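Side-chain contacts in lipase (Pelosinus fermentans, PDB 5AH0), which hydrolyses ester bonds, including those of the polyester poly(butylene adipate-co-terephthalate), as a zinc-containing lipase of the alpha/beta-hydrolase clan: residues D233-N236 against W237-T241; V305-D308 against N309-P313; A160-H163 against D164-L168; T284-L287 against Y288-R292; D353-H357 against M358-G362. All coordinates share one frame; numbering follows the deposited sequence.

Contact 1: D233-N236 against W237-T241; sequences DLAN and WDLST. With ZN (zinc ion), chain C.
Ala235, in the short helix 235-238, meets Leu239 four residues on, a local contact buried between the zinc site and helix 241-250. Leu239 N gives its hydrogen to Ala235 O at 2.7 Å. The leucine side chain then bends back over the same carbonyl, its CG 3.2 Å from Ala235 O and its CD1 4.0 Å from Ala235 CB. The short side chain of Ala235 lets Leu239 CD1 lie close, while the leucine is long enough to reach Phe175 and Met115 as well. An alanine in place of Leu239 would probably open a gap beside Ala235 and leave Phe175 less firmly packed. At the start of the helix Leu234 O accepts from both Trp237 N and Asp238 N, the latter at 3.3 Å. At the other end Ser240 OG, folded between its own N and carbonyl carbon (chi1 66°), donates to a lone pair of Trp237 O and, as N-cap, accepts from Gly243 N. Asp233 OD2 binds the zinc ion at 2.0 Å, together with Asp56, His76 and His82. Zinc ligation and the two serine bonds thus tie down both ends of this short run, whose shape rests on polar anchors as well as on the Ala235-Leu239 packing.

Contact 2: V305-D308 against N309-P313; sequences VIID and NSWKP
Trp311 lays one face of its indole against Ile307 CA, and Ile307 CG2 approaches the start of the side chain, 3.8 Å from Trp311 CB. Farther along the ring Val305 CG1 comes within 4.0 Å of Trp311 CZ2, the two side chains crossing at about a right angle. Branched residues suit this place because they put methyl groups close to the start of the tryptophan side chain and to the far end of its ring. At the ring edge, close to its plane, Asp308 OD1 lies 3.6 Å from Trp311 CD1, with the carboxylate turned 82° to the indole. The other oxygen does the hydrogen bonding: Asp308 OD2 accepts from Ser310 N at 2.9 Å, forming an Asx turn at the start of the 3-10 segment 309-311, and from Ser310 OG at 3.0 Å. Both donors come from the same face, the hydroxyl on the syn side and the N-H from well above the plane. Trp311 N closes the 3-10 turn by bonding to Asp308 O at 2.8 Å. An alanine at Asp308 would probably leave Ser310 N and OG without their shared acceptor and make the turn less rigid. Outside the turn, Ile307 and Trp311 rest on Thr167 of helix 167-170, while Val305 and Trp311 touch Thr241 at the start of helix 241-250.

Contact 3: A160-H163 against D164-L168; sequences ASPH and DGTTL
Pro162 and Gly165 are joined by a backbone hydrogen bond, Gly165 N to Pro162 O at 3.1 Å, which closes a type I beta turn. Pro162 is also the centre of an inverse gamma turn, a place that suits proline because its ring holds phi near the value found here, -87°; the bond of that turn, His163 N to Ser161 O, is weak. Glycine fits the last position of the beta turn: with phi at 92° and an extended psi, a beta carbon would be jammed against the preceding carbonyl oxygen. The two turns lead the chain away from strand 153-159 of the parallel sheet, in an alpha/beta-hydrolase chain, toward helix 167-170. Packing between the side chains is slight. Pro162 CB lies 3.5 Å from Thr166 OG1, the hydroxyl being anti to the threonine carbonyl carbon (chi1 -44°). Polar partners elsewhere in the chain hold the side chains of Asp164 and His163. Asp164 OD1 accepts from Ile328 N and OD2 forms a salt bridge with Lys327, so both carboxylate oxygens of this buried aspartate are answered. Asn248 ND2 gives a hydrogen bond to His163 O and a weak one to Asp164 OD1, two acceptors 3.3 Å apart. His163 NE2 pairs with Thr158 OG1, and its ring meets Trp346 edge-to-face.

Contact 4: T284-L287 against Y288-R292; sequences TPLL and YPFGR
Leu287 O takes the hydrogen of Gly291 N at 2.8 Å, nearly straight at 168°, in the i to i+4 pattern of helix 288-294. The type I beta turn from Pro285 to Tyr288 delivers the chain into this helix, and its closing bond runs from Tyr288 N to Pro285 O at 3.1 Å. That same oxygen also receives the hydroxyl of Thr284, with OG1 2.9 Å from Pro285 O. The two donors reach Pro285 O from opposite faces of the carbonyl plane, so the peptide after the proline is gripped from above and below. A chi1 of 68° turns the threonine hydroxyl inward, over its own backbone, and so brings it to the oxygen of the next residue. The hydroxyl also lies against Tyr288, with Thr284 OG1 3.5 Å from Tyr288 CB, and the two side chains cross at about a right angle. Pro289 suits the first helical turn, where a missing N-H costs no helix bond; its CD comes within 3.3 Å of Leu286 O. Phe290 turns its ring edge to Leu286 O, with Phe290 CD2 at 3.3 Å, and CE2 touches Leu286 CD1. Beyond these segments the Phe290 ring meets Phe178 of helix 173-190 edge-to-face, and Leu286 rests on Ser185 of the same helix. Over one face of Phe290 lies Pro289 CG, 3.9 Å above the plane and displaced toward the rim.

Contact 5: D353-H357 against M358-G362; sequences DTIDH and MDACG
Asp356 and Asp359 bond reciprocally in the pattern of a capping box, each offering its backbone N-H to the carboxylate of the other, although residues 358-360 lack the regular bonds of a helix. Asp356 N reaches Asp359 OD2 at 2.9 Å, on the anti side, and Asp359 N reaches Asp356 OD1 at 3.0 Å, nearly along the C-O axis. The two carboxylates stack with planes only 5° apart, and Asp356 OD1 stands 3.3 Å from Asp359 OD2. Such crowding of like charges would probably favour a proton on one of them; a water 2.8 Å from Asp356 OD2 and 2.6 Å from Asp359 OD2 is likely to ease it. Ile355 CG2 packs 3.6 Å from Asp359 CB, while Asp359 OD1 is fixed by Asn366 N. The turn presents His357, whose ND1 bonds to Asp315 OD2 and whose NE2 bonds to Ser114 OG, consistent with the Ser-His-Asp catalytic triad of alpha/beta hydrolases. In the fold the segments run on from strand 352-353: Ala360 and Cys361 lean on His113 at the end of strand 108-113, Ile355 touches Thr264 of strand 258-265, and Ala360 O is held by Tyr373 OH of helix 370-380.

How the contacts relate
Along the chain the order is contact 3, 1, 4, 2 and 5. Contact 3 is the meeting point, touching each of the others. Contact 1 lies about 10 Å away, centre to centre, and a probable hydrogen bond joins Leu239 O to Thr166 N; contact 2, its centre about 12 Å away, sets the Trp311 ring against the carbonyl oxygens of Asp164 and Gly165. Leu168 touches Phe290 of contact 4, and Ala160 O touches His357 of contact 5. Contacts 4 and 5, their centres about 13 Å apart, meet through Leu287 against Asp356. Loops and short helices around the parallel sheet thus link the zinc-binding region, through direct packing, to the probable catalytic histidine.

Contact 1: D233-N236 against W237-T241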
loop_
_atom_site.group_PDB
_atom_site.type_symbol
_atom_site.label_atom_id
_atom_site.label_comp_id
_atom_site.label_asym_id
_atom_site.label_seq_id
_atom_site.Cartn_x
_atom_site.Cartn_y
_atom_site.Cartn_z
ATOM N N ASP A 233 2.392 -7.632 -13.995
ATOM C CA ASP A 233 1.852 -6.307 -13.706
ATOM C C ASP A 233 0.727 -6.351 -12.688
ATOM O O ASP A 233 -0.203 -5.548 -12.742
ATOM C CB ASP A 233 1.352 -5.651 -15.002
ATOM C CG ASP A 233 1.088 -4.155 -14.847
ATOM O OD1 ASP A 233 1.909 -3.466 -14.198
ATOM O OD2 ASP A 233 0.059 -3.673 -15.378
ATOM N N LEU A 234 0.818 -7.278 -11.745
ATOM C CA LEU A 234 -0.159 -7.331 -10.667
ATOM C C LEU A 234 0.548 -7.394 -9.312
ATOM O O LEU A 234 1.776 -7.558 -9.255
ATOM C CB LEU A 234 -1.092 -8.518 -10.867
ATOM C CG LEU A 234 -2.056 -8.334 -12.039
ATOM C CD1 LEU A 234 -2.687 -9.650 -12.430
ATOM C CD2 LEU A 234 -3.130 -7.329 -11.687
ATOM N N ALA A 235 -0.219 -7.251 -8.232
ATOM C CA ALA A 235 0.353 -7.230 -6.883
ATOM C C ALA A 235 1.184 -8.477 -6.592
ATOM O O ALA A 235 2.237 -8.387 -5.966
ATOM C CB ALA A 235 -0.741 -7.080 -5.837
ATOM N N ASN A 236 0.733 -9.628 -7.088
ATOM C CA ASN A 236 1.384 -10.897 -6.778
ATOM C C ASN A 236 2.836 -10.955 -7.279
ATOM O O ASN A 236 3.673 -11.637 -6.693
ATOM C CB ASN A 236 0.563 -12.060 -7.342
ATOM C CG ASN A 236 0.534 -12.068 -8.856
ATOM O OD1 ASN A 236 0.598 -11.015 -9.490
ATOM N ND2 ASN A 236 0.429 -13.256 -9.446
ATOM N N TRP A 237 3.152 -10.216 -8.333
ATOM C CA TRP A 237 4.548 -10.110 -8.742
ATOM C C TRP A 237 5.281 -9.078 -7.885
ATOM O O TRP A 237 6.337 -9.367 -7.326
ATOM C CB TRP A 237 4.655 -9.746 -10.218
ATOM C CG TRP A 237 6.047 -9.458 -10.647
ATOM C CD1 TRP A 237 6.558 -8.248 -11.013
ATOM C CD2 TRP A 237 7.126 -10.395 -10.732
ATOM N NE1 TRP A 237 7.886 -8.378 -11.345
ATOM C CE2 TRP A 237 8.259 -9.686 -11.176
ATOM C CE3 TRP A 237 7.240 -11.766 -10.486
ATOM C CZ2 TRP A 237 9.489 -10.300 -11.376
ATOM C CZ3 TRP A 237 8.463 -12.375 -10.687
ATOM C CH2 TRP A 237 9.571 -11.643 -11.124
ATOM N N ASP A 238 4.699 -7.887 -7.764
ATOM C CA ASP A 238 5.333 -6.778 -7.057
ATOM C C ASP A 238 5.507 -7.044 -5.555
ATOM O O ASP A 238 6.358 -6.444 -4.899
ATOM C CB ASP A 238 4.523 -5.493 -7.259
ATOM C CG ASP A 238 5.004 -4.669 -8.442
ATOM O OD1 ASP A 238 6.093 -4.972 -8.977
ATOM O OD2 ASP A 238 4.295 -3.709 -8.826
ATOM N N LEU A 239 4.678 -7.916 -5.000
ATOM C CA LEU A 239 4.784 -8.245 -3.581
ATOM C C LEU A 239 5.844 -9.297 -3.303
ATOM O O LEU A 239 6.306 -9.429 -2.172
ATOM C CB LEU A 239 3.432 -8.724 -3.054
ATOM C CG LEU A 239 2.409 -7.604 -2.891
ATOM C CD1 LEU A 239 1.058 -8.166 -2.486
ATOM C CD2 LEU A 239 2.912 -6.614 -1.854
ATOM N N SER A 240 6.225 -10.047 -4.333
ATOM C CA SER A 240 7.209 -11.103 -4.159
ATOM C C SER A 240 8.604 -10.540 -3.941
ATOM O O SER A 240 8.885 -9.382 -4.260
ATOM C CB SER A 240 7.214 -12.041 -5.367
ATOM O OG SER A 240 7.670 -11.379 -6.530
ATOM N N THR A 241 9.480 -11.382 -3.409
ATOM C CA THR A 241 10.879 -11.033 -3.233
ATOM C C THR A 241 11.507 -10.744 -4.591
ATOM O O THR A 241 12.396 -9.897 -4.716
ATOM C CB THR A 241 11.634 -12.164 -2.545
ATOM O OG1 THR A 241 11.465 -13.369 -3.304
ATOM C CG2 THR A 241 11.079 -12.384 -1.151
HETATM ZN ZN ZN C . -0.106 -1.699 -15.373
#

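Contact 2: V305-D308 against N309-P313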
loop_
_atom_site.group_PDB
_atom_site.type_symbol
_atom_site.label_atom_id
_atom_site.label_comp_id
_atom_site.label_asym_id
_atom_site.label_seq_id
_atom_site.Cartn_x
_atom_site.Cartn_y
_atom_site.Cartn_z
ATOM N N VAL A 305 16.161 -14.437 -4.289
ATOM C CA VAL A 305 16.526 -13.998 -2.944
ATOM C C VAL A 305 16.563 -15.194 -2.005
ATOM O O VAL A 305 15.599 -15.962 -1.929
ATOM C CB VAL A 305 15.530 -12.952 -2.419
ATOM C CG1 VAL A 305 15.852 -12.562 -0.971
ATOM C CG2 VAL A 305 15.518 -11.736 -3.328
ATOM N N ILE A 306 17.674 -15.359 -1.294
ATOM C CA ILE A 306 17.811 -16.499 -0.390
ATOM C C ILE A 306 17.015 -16.223 0.880
ATOM O O ILE A 306 17.158 -15.166 1.499
ATOM C CB ILE A 306 19.288 -16.814 -0.036
ATOM C CG1 ILE A 306 19.927 -17.739 -1.082
ATOM C CG2 ILE A 306 19.372 -17.524 1.307
ATOM C CD1 ILE A 306 20.069 -17.158 -2.475
ATOM N N ILE A 307 16.153 -17.169 1.240
ATOM C CA ILE A 307 15.240 -16.994 2.356
ATOM C C ILE A 307 15.560 -17.937 3.511
ATOM O O ILE A 307 15.297 -19.141 3.464
ATOM C CB ILE A 307 13.803 -17.173 1.882
ATOM C CG1 ILE A 307 13.484 -16.029 0.922
ATOM C CG2 ILE A 307 12.830 -17.188 3.068
ATOM C CD1 ILE A 307 12.286 -16.275 0.105
ATOM N N ASP A 308 16.122 -17.344 4.558
ATOM C CA ASP A 308 16.685 -18.060 5.688
ATOM C C ASP A 308 15.955 -17.711 6.971
ATOM O O ASP A 308 14.952 -17.003 6.945
ATOM C CB ASP A 308 18.156 -17.698 5.833
ATOM C CG ASP A 308 18.343 -16.247 6.219
ATOM O OD1 ASP A 308 18.270 -15.384 5.318
ATOM O OD2 ASP A 308 18.542 -15.963 7.422
ATOM N N ASN A 309 16.499 -18.166 8.095
ATOM C CA ASN A 309 15.857 -17.987 9.387
ATOM C C ASN A 309 15.554 -16.535 9.743
ATOM O O ASN A 309 14.582 -16.258 10.440
ATOM C CB ASN A 309 16.711 -18.623 10.476
ATOM C CG ASN A 309 16.679 -20.134 10.412
ATOM O OD1 ASN A 309 15.672 -20.721 10.034
ATOM N ND2 ASN A 309 17.781 -20.770 10.779
ATOM N N SER A 310 16.349 -15.604 9.235
ATOM C CA SER A 310 16.118 -14.198 9.534
ATOM C C SER A 310 14.843 -13.674 8.867
ATOM O O SER A 310 14.363 -12.602 9.216
ATOM C CB SER A 310 17.334 -13.356 9.125
ATOM O OG SER A 310 17.450 -13.232 7.721
ATOM N N TRP A 311 14.299 -14.426 7.914
ATOM C CA TRP A 311 13.051 -14.050 7.240
ATOM C C TRP A 311 11.794 -14.588 7.917
ATOM O O TRP A 311 10.678 -14.179 7.588
ATOM C CB TRP A 311 13.057 -14.524 5.796
ATOM C CG TRP A 311 13.855 -13.644 4.923
ATOM C CD1 TRP A 311 15.215 -13.589 4.841
ATOM C CD2 TRP A 311 13.356 -12.673 4.000
ATOM N NE1 TRP A 311 15.591 -12.650 3.924
ATOM C CE2 TRP A 311 14.471 -12.067 3.392
ATOM C CE3 TRP A 311 12.074 -12.255 3.631
ATOM C CZ2 TRP A 311 14.347 -11.060 2.430
ATOM C CZ3 TRP A 311 11.950 -11.255 2.677
ATOM C CH2 TRP A 311 13.081 -10.670 2.087
ATOM N N LYS A 312 11.967 -15.513 8.848
ATOM C CA LYS A 312 10.810 -16.123 9.492
ATOM C C LYS A 312 9.964 -15.169 10.353
ATOM O O LYS A 312 8.743 -15.284 10.361
ATOM C CB LYS A 312 11.258 -17.323 10.327
ATOM C CG LYS A 312 11.680 -18.530 9.479
ATOM C CD LYS A 312 12.176 -19.677 10.342
ATOM C CE LYS A 312 12.477 -20.916 9.503
ATOM N NZ LYS A 312 13.137 -21.999 10.299
ATOM N N PRO A 313 10.589 -14.216 11.068
ATOM C CA PRO A 313 9.655 -13.386 11.849
ATOM C C PRO A 313 8.778 -12.531 10.944
ATOM O O PRO A 313 9.272 -12.001 9.955
ATOM C CB PRO A 313 10.584 -12.509 12.713
ATOM C CG PRO A 313 11.906 -13.228 12.717
ATOM C CD PRO A 313 11.998 -13.887 11.364
#

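Contact 3: A160-H163 against D164-L168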
loop_
_atom_site.group_PDB
_atom_site.type_symbol
_atom_site.label_atom_id
_atom_site.label_comp_id
_atom_site.label_asym_id
_atom_site.label_seq_id
_atom_site.Cartn_x
_atom_site.Cartn_y
_atom_site.Cartn_z
ATOM N N ALA A 160 4.507 -1.406 8.141
ATOM C CA ALA A 160 4.421 -2.817 7.786
ATOM C C ALA A 160 4.522 -3.035 6.285
ATOM O O ALA A 160 3.817 -3.873 5.723
ATOM C CB ALA A 160 3.118 -3.407 8.311
ATOM N N SER A 161 5.414 -2.297 5.636
ATOM C CA SER A 161 5.547 -2.399 4.188
ATOM C C SER A 161 6.614 -3.396 3.749
ATOM O O SER A 161 7.668 -3.492 4.373
ATOM C CB SER A 161 5.849 -1.025 3.599
ATOM O OG SER A 161 4.714 -0.196 3.728
ATOM N N PRO A 162 6.339 -4.131 2.659
ATOM C CA PRO A 162 7.254 -5.124 2.088
ATOM C C PRO A 162 8.246 -4.504 1.094
ATOM O O PRO A 162 8.152 -4.702 -0.130
ATOM C CB PRO A 162 6.307 -6.093 1.376
ATOM C CG PRO A 162 5.173 -5.190 0.901
ATOM C CD PRO A 162 5.043 -4.102 1.957
ATOM N N HIS A 163 9.217 -3.775 1.624
ATOM C CA HIS A 163 10.165 -3.086 0.765
ATOM C C HIS A 163 11.125 -4.054 0.072
ATOM O O HIS A 163 11.719 -3.715 -0.944
ATOM C CB HIS A 163 10.935 -2.052 1.574
ATOM C CG HIS A 163 10.088 -0.933 2.082
ATOM N ND1 HIS A 163 9.536 0.017 1.249
ATOM C CD2 HIS A 163 9.690 -0.610 3.335
ATOM C CE1 HIS A 163 8.843 0.883 1.968
ATOM N NE2 HIS A 163 8.919 0.523 3.237
ATOM N N ASP A 164 11.263 -5.256 0.616
ATOM C CA ASP A 164 12.046 -6.318 -0.016
ATOM C C ASP A 164 11.137 -7.473 -0.453
ATOM O O ASP A 164 11.608 -8.545 -0.849
ATOM C CB ASP A 164 13.121 -6.826 0.945
ATOM C CG ASP A 164 14.254 -5.830 1.138
ATOM O OD1 ASP A 164 14.549 -5.057 0.199
ATOM O OD2 ASP A 164 14.842 -5.811 2.241
ATOM N N GLY A 165 9.828 -7.242 -0.375
ATOM C CA GLY A 165 8.841 -8.241 -0.739
ATOM C C GLY A 165 8.401 -9.093 0.443
ATOM O O GLY A 165 8.847 -8.863 1.568
ATOM N N THR A 166 7.517 -10.060 0.167
ATOM C CA THR A 166 7.011 -11.030 1.138
ATOM C C THR A 166 7.055 -12.467 0.646
ATOM O O THR A 166 6.641 -12.740 -0.480
ATOM C CB THR A 166 5.555 -10.789 1.483
ATOM O OG1 THR A 166 5.331 -9.401 1.696
ATOM C CG2 THR A 166 5.227 -11.546 2.725
ATOM N N THR A 167 7.466 -13.401 1.504
ATOM C CA THR A 167 7.438 -14.810 1.124
ATOM C C THR A 167 5.986 -15.304 0.990
ATOM O O THR A 167 5.731 -16.361 0.428
ATOM C CB THR A 167 8.237 -15.668 2.118
ATOM O OG1 THR A 167 7.764 -15.453 3.444
ATOM C CG2 THR A 167 9.682 -15.245 2.082
ATOM N N LEU A 168 5.030 -14.512 1.463
ATOM C CA LEU A 168 3.628 -14.851 1.251
ATOM C C LEU A 168 3.309 -14.848 -0.236
ATOM O O LEU A 168 2.559 -15.689 -0.723
ATOM C CB LEU A 168 2.701 -13.866 1.951
ATOM C CG LEU A 168 1.237 -14.307 2.000
ATOM C CD1 LEU A 168 0.977 -15.240 3.176
ATOM C CD2 LEU A 168 0.314 -13.123 2.039
#

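Contact 4: T284-L287 against Y288-R292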
loop_
_atom_site.group_PDB
_atom_site.type_symbol
_atom_site.label_atom_id
_atom_site.label_comp_id
_atom_site.label_asym_id
_atom_site.label_seq_id
_atom_site.Cartn_x
_atom_site.Cartn_y
_atom_site.Cartn_z
ATOM N N THR A 284 -10.069 -19.554 13.445
ATOM C CA THR A 284 -8.949 -18.912 14.106
ATOM C C THR A 284 -8.935 -17.430 13.730
ATOM O O THR A 284 -9.751 -16.979 12.909
ATOM C CB THR A 284 -7.616 -19.561 13.696
ATOM O OG1 THR A 284 -7.364 -19.280 12.314
ATOM C CG2 THR A 284 -7.657 -21.051 13.917
ATOM N N PRO A 285 -8.001 -16.659 14.294
ATOM C CA PRO A 285 -7.825 -15.330 13.674
ATOM C C PRO A 285 -7.444 -15.483 12.184
ATOM O O PRO A 285 -6.799 -16.486 11.857
ATOM C CB PRO A 285 -6.683 -14.716 14.481
ATOM C CG PRO A 285 -6.823 -15.358 15.853
ATOM C CD PRO A 285 -7.247 -16.802 15.550
ATOM N N LEU A 286 -7.826 -14.533 11.322
ATOM C CA LEU A 286 -7.527 -14.603 9.887
ATOM C C LEU A 286 -6.051 -14.859 9.609
ATOM O O LEU A 286 -5.707 -15.699 8.794
ATOM C CB LEU A 286 -7.948 -13.303 9.177
ATOM C CG LEU A 286 -7.649 -13.182 7.674
ATOM C CD1 LEU A 286 -8.328 -14.321 6.914
ATOM C CD2 LEU A 286 -8.127 -11.854 7.093
ATOM N N LEU A 287 -5.176 -14.147 10.310
ATOM C CA LEU A 287 -3.758 -14.187 10.017
ATOM C C LEU A 287 -3.025 -15.412 10.559
ATOM O O LEU A 287 -1.823 -15.573 10.310
ATOM C CB LEU A 287 -3.103 -12.925 10.569
ATOM C CG LEU A 287 -3.607 -11.616 9.956
ATOM C CD1 LEU A 287 -2.849 -10.452 10.535
ATOM C CD2 LEU A 287 -3.447 -11.678 8.447
ATOM N N TYR A 288 -3.727 -16.263 11.312
ATOM C CA TYR A 288 -3.069 -17.381 11.970
ATOM C C TYR A 288 -2.353 -18.347 10.994
ATOM O O TYR A 288 -1.169 -18.622 11.160
ATOM C CB TYR A 288 -4.058 -18.151 12.847
ATOM C CG TYR A 288 -3.434 -19.392 13.455
ATOM C CD1 TYR A 288 -2.528 -19.296 14.506
ATOM C CD2 TYR A 288 -3.738 -20.661 12.966
ATOM C CE1 TYR A 288 -1.934 -20.443 15.061
ATOM C CE2 TYR A 288 -3.163 -21.807 13.514
ATOM C CZ TYR A 288 -2.266 -21.691 14.561
ATOM O OH TYR A 288 -1.691 -22.818 15.094
ATOM N N PRO A 289 -3.062 -18.865 9.978
ATOM C CA PRO A 289 -2.330 -19.789 9.109
ATOM C C PRO A 289 -1.265 -19.087 8.263
ATOM O O PRO A 289 -0.242 -19.691 7.948
ATOM C CB PRO A 289 -3.432 -20.377 8.219
ATOM C CG PRO A 289 -4.447 -19.284 8.137
ATOM C CD PRO A 289 -4.443 -18.640 9.506
ATOM N N PHE A 290 -1.502 -17.837 7.886
ATOM C CA PHE A 290 -0.540 -17.132 7.047
ATOM C C PHE A 290 0.746 -16.789 7.802
ATOM O O PHE A 290 1.841 -16.979 7.270
ATOM C CB PHE A 290 -1.214 -15.892 6.441
ATOM C CG PHE A 290 -2.440 -16.250 5.649
ATOM C CD1 PHE A 290 -2.319 -16.951 4.458
ATOM C CD2 PHE A 290 -3.707 -15.976 6.131
ATOM C CE1 PHE A 290 -3.435 -17.327 3.748
ATOM C CE2 PHE A 290 -4.829 -16.357 5.414
ATOM C CZ PHE A 290 -4.693 -17.026 4.227
ATOM N N GLY A 291 0.610 -16.328 9.045
ATOM C CA GLY A 291 1.744 -16.146 9.934
ATOM C C GLY A 291 2.575 -17.406 10.097
ATOM O O GLY A 291 3.808 -17.342 10.075
ATOM N N ARG A 292 1.918 -18.555 10.269
ATOM C CA ARG A 292 2.645 -19.816 10.431
ATOM C C ARG A 292 3.304 -20.234 9.132
ATOM O O ARG A 292 4.433 -20.736 9.140
ATOM C CB ARG A 292 1.720 -20.928 10.949
ATOM C CG ARG A 292 1.349 -20.738 12.416
ATOM C CD ARG A 292 0.636 -21.925 13.032
ATOM N NE ARG A 292 1.526 -22.916 13.626
ATOM C CZ ARG A 292 1.791 -24.088 13.068
ATOM N NH1 ARG A 292 1.230 -24.401 11.901
ATOM N NH2 ARG A 292 2.607 -24.938 13.671
#

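Contact 5: D353-H357 against M358-G362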
loop_
_atom_site.group_PDB
_atom_site.type_symbol
_atom_site.label_atom_id
_atom_site.label_comp_id
_atom_site.label_asym_id
_atom_site.label_seq_id
_atom_site.Cartn_x
_atom_site.Cartn_y
_atom_site.Cartn_z
ATOM N N ASP A 353 6.476 -4.322 18.232
ATOM C CA ASP A 353 6.423 -5.740 18.556
ATOM C C ASP A 353 5.061 -6.176 19.097
ATOM O O ASP A 353 4.444 -5.452 19.875
ATOM C CB ASP A 353 7.520 -6.062 19.562
ATOM C CG ASP A 353 7.930 -7.515 19.537
ATOM O OD1 ASP A 353 7.617 -8.219 18.542
ATOM O OD2 ASP A 353 8.585 -7.944 20.512
ATOM N N THR A 354 4.633 -7.376 18.702
ATOM C CA THR A 354 3.303 -7.944 18.989
ATOM C C THR A 354 2.174 -7.174 18.321
ATOM O O THR A 354 1.016 -7.261 18.748
ATOM C CB THR A 354 2.969 -7.990 20.475
ATOM O OG1 THR A 354 2.575 -6.674 20.886
ATOM C CG2 THR A 354 4.168 -8.507 21.310
ATOM N N ILE A 355 2.527 -6.408 17.294
ATOM C CA ILE A 355 1.561 -5.742 16.436
ATOM C C ILE A 355 1.416 -6.553 15.142
ATOM O O ILE A 355 2.384 -6.674 14.390
ATOM C CB ILE A 355 2.026 -4.311 16.114
ATOM C CG1 ILE A 355 2.172 -3.493 17.408
ATOM C CG2 ILE A 355 1.088 -3.616 15.071
ATOM C CD1 ILE A 355 0.857 -3.109 18.020
ATOM N N ASP A 356 0.255 -7.150 14.872
ATOM C CA ASP A 356 0.168 -7.875 13.604
ATOM C C ASP A 356 -0.252 -6.928 12.471
ATOM O O ASP A 356 -0.431 -5.722 12.682
ATOM C CB ASP A 356 -0.749 -9.119 13.684
ATOM C CG ASP A 356 -2.233 -8.803 13.903
ATOM O OD1 ASP A 356 -2.793 -7.849 13.309
ATOM O OD2 ASP A 356 -2.868 -9.579 14.661
ATOM N N HIS A 357 -0.390 -7.474 11.270
ATOM C CA HIS A 357 -0.561 -6.646 10.083
ATOM C C HIS A 357 -1.797 -5.748 10.100
ATOM O O HIS A 357 -1.715 -4.577 9.726
ATOM C CB HIS A 357 -0.618 -7.532 8.849
ATOM C CG HIS A 357 -0.318 -6.810 7.577
ATOM N ND1 HIS A 357 0.936 -6.321 7.285
ATOM C CD2 HIS A 357 -1.100 -6.513 6.514
ATOM C CE1 HIS A 357 0.913 -5.754 6.091
ATOM N NE2 HIS A 357 -0.312 -5.855 5.603
ATOM N N MET A 358 -2.936 -6.289 10.529
ATOM C CA MET A 358 -4.160 -5.494 10.565
ATOM C C MET A 358 -4.211 -4.596 11.786
ATOM O O MET A 358 -4.871 -3.554 11.748
ATOM C CB MET A 358 -5.399 -6.385 10.534
ATOM C CG MET A 358 -5.452 -7.296 9.321
ATOM S SD MET A 358 -5.230 -6.351 7.815
ATOM C CE MET A 358 -6.810 -5.523 7.701
ATOM N N ASP A 359 -3.519 -5.003 12.857
ATOM C CA ASP A 359 -3.359 -4.167 14.039
ATOM C C ASP A 359 -2.850 -2.793 13.604
ATOM O O ASP A 359 -3.283 -1.755 14.112
ATOM C CB ASP A 359 -2.356 -4.770 15.046
ATOM C CG ASP A 359 -2.948 -5.898 15.929
ATOM O OD1 ASP A 359 -4.178 -5.916 16.178
ATOM O OD2 ASP A 359 -2.149 -6.753 16.408
ATOM N N ALA A 360 -1.936 -2.808 12.638
ATOM C CA ALA A 360 -1.147 -1.639 12.303
ATOM C C ALA A 360 -1.980 -0.546 11.676
ATOM O O ALA A 360 -1.629 0.633 11.788
ATOM C CB ALA A 360 -0.003 -2.024 11.372
ATOM N N CYS A 361 -3.084 -0.920 11.031
ATOM C CA CYS A 361 -3.971 0.096 10.463
ATOM C C CYS A 361 -5.240 0.225 11.308
ATOM O O CYS A 361 -6.178 0.901 10.921
ATOM C CB CYS A 361 -4.315 -0.207 8.999
ATOM S SG CYS A 361 -5.207 -1.768 8.666
ATOM N N GLY A 362 -5.274 -0.431 12.459
ATOM C CA GLY A 362 -6.300 -0.128 13.449
ATOM C C GLY A 362 -7.351 -1.184 13.739
ATOM O O GLY A 362 -8.330 -0.920 14.433
HETATM O O HOH W 1 -3.531 -8.783 17.289
#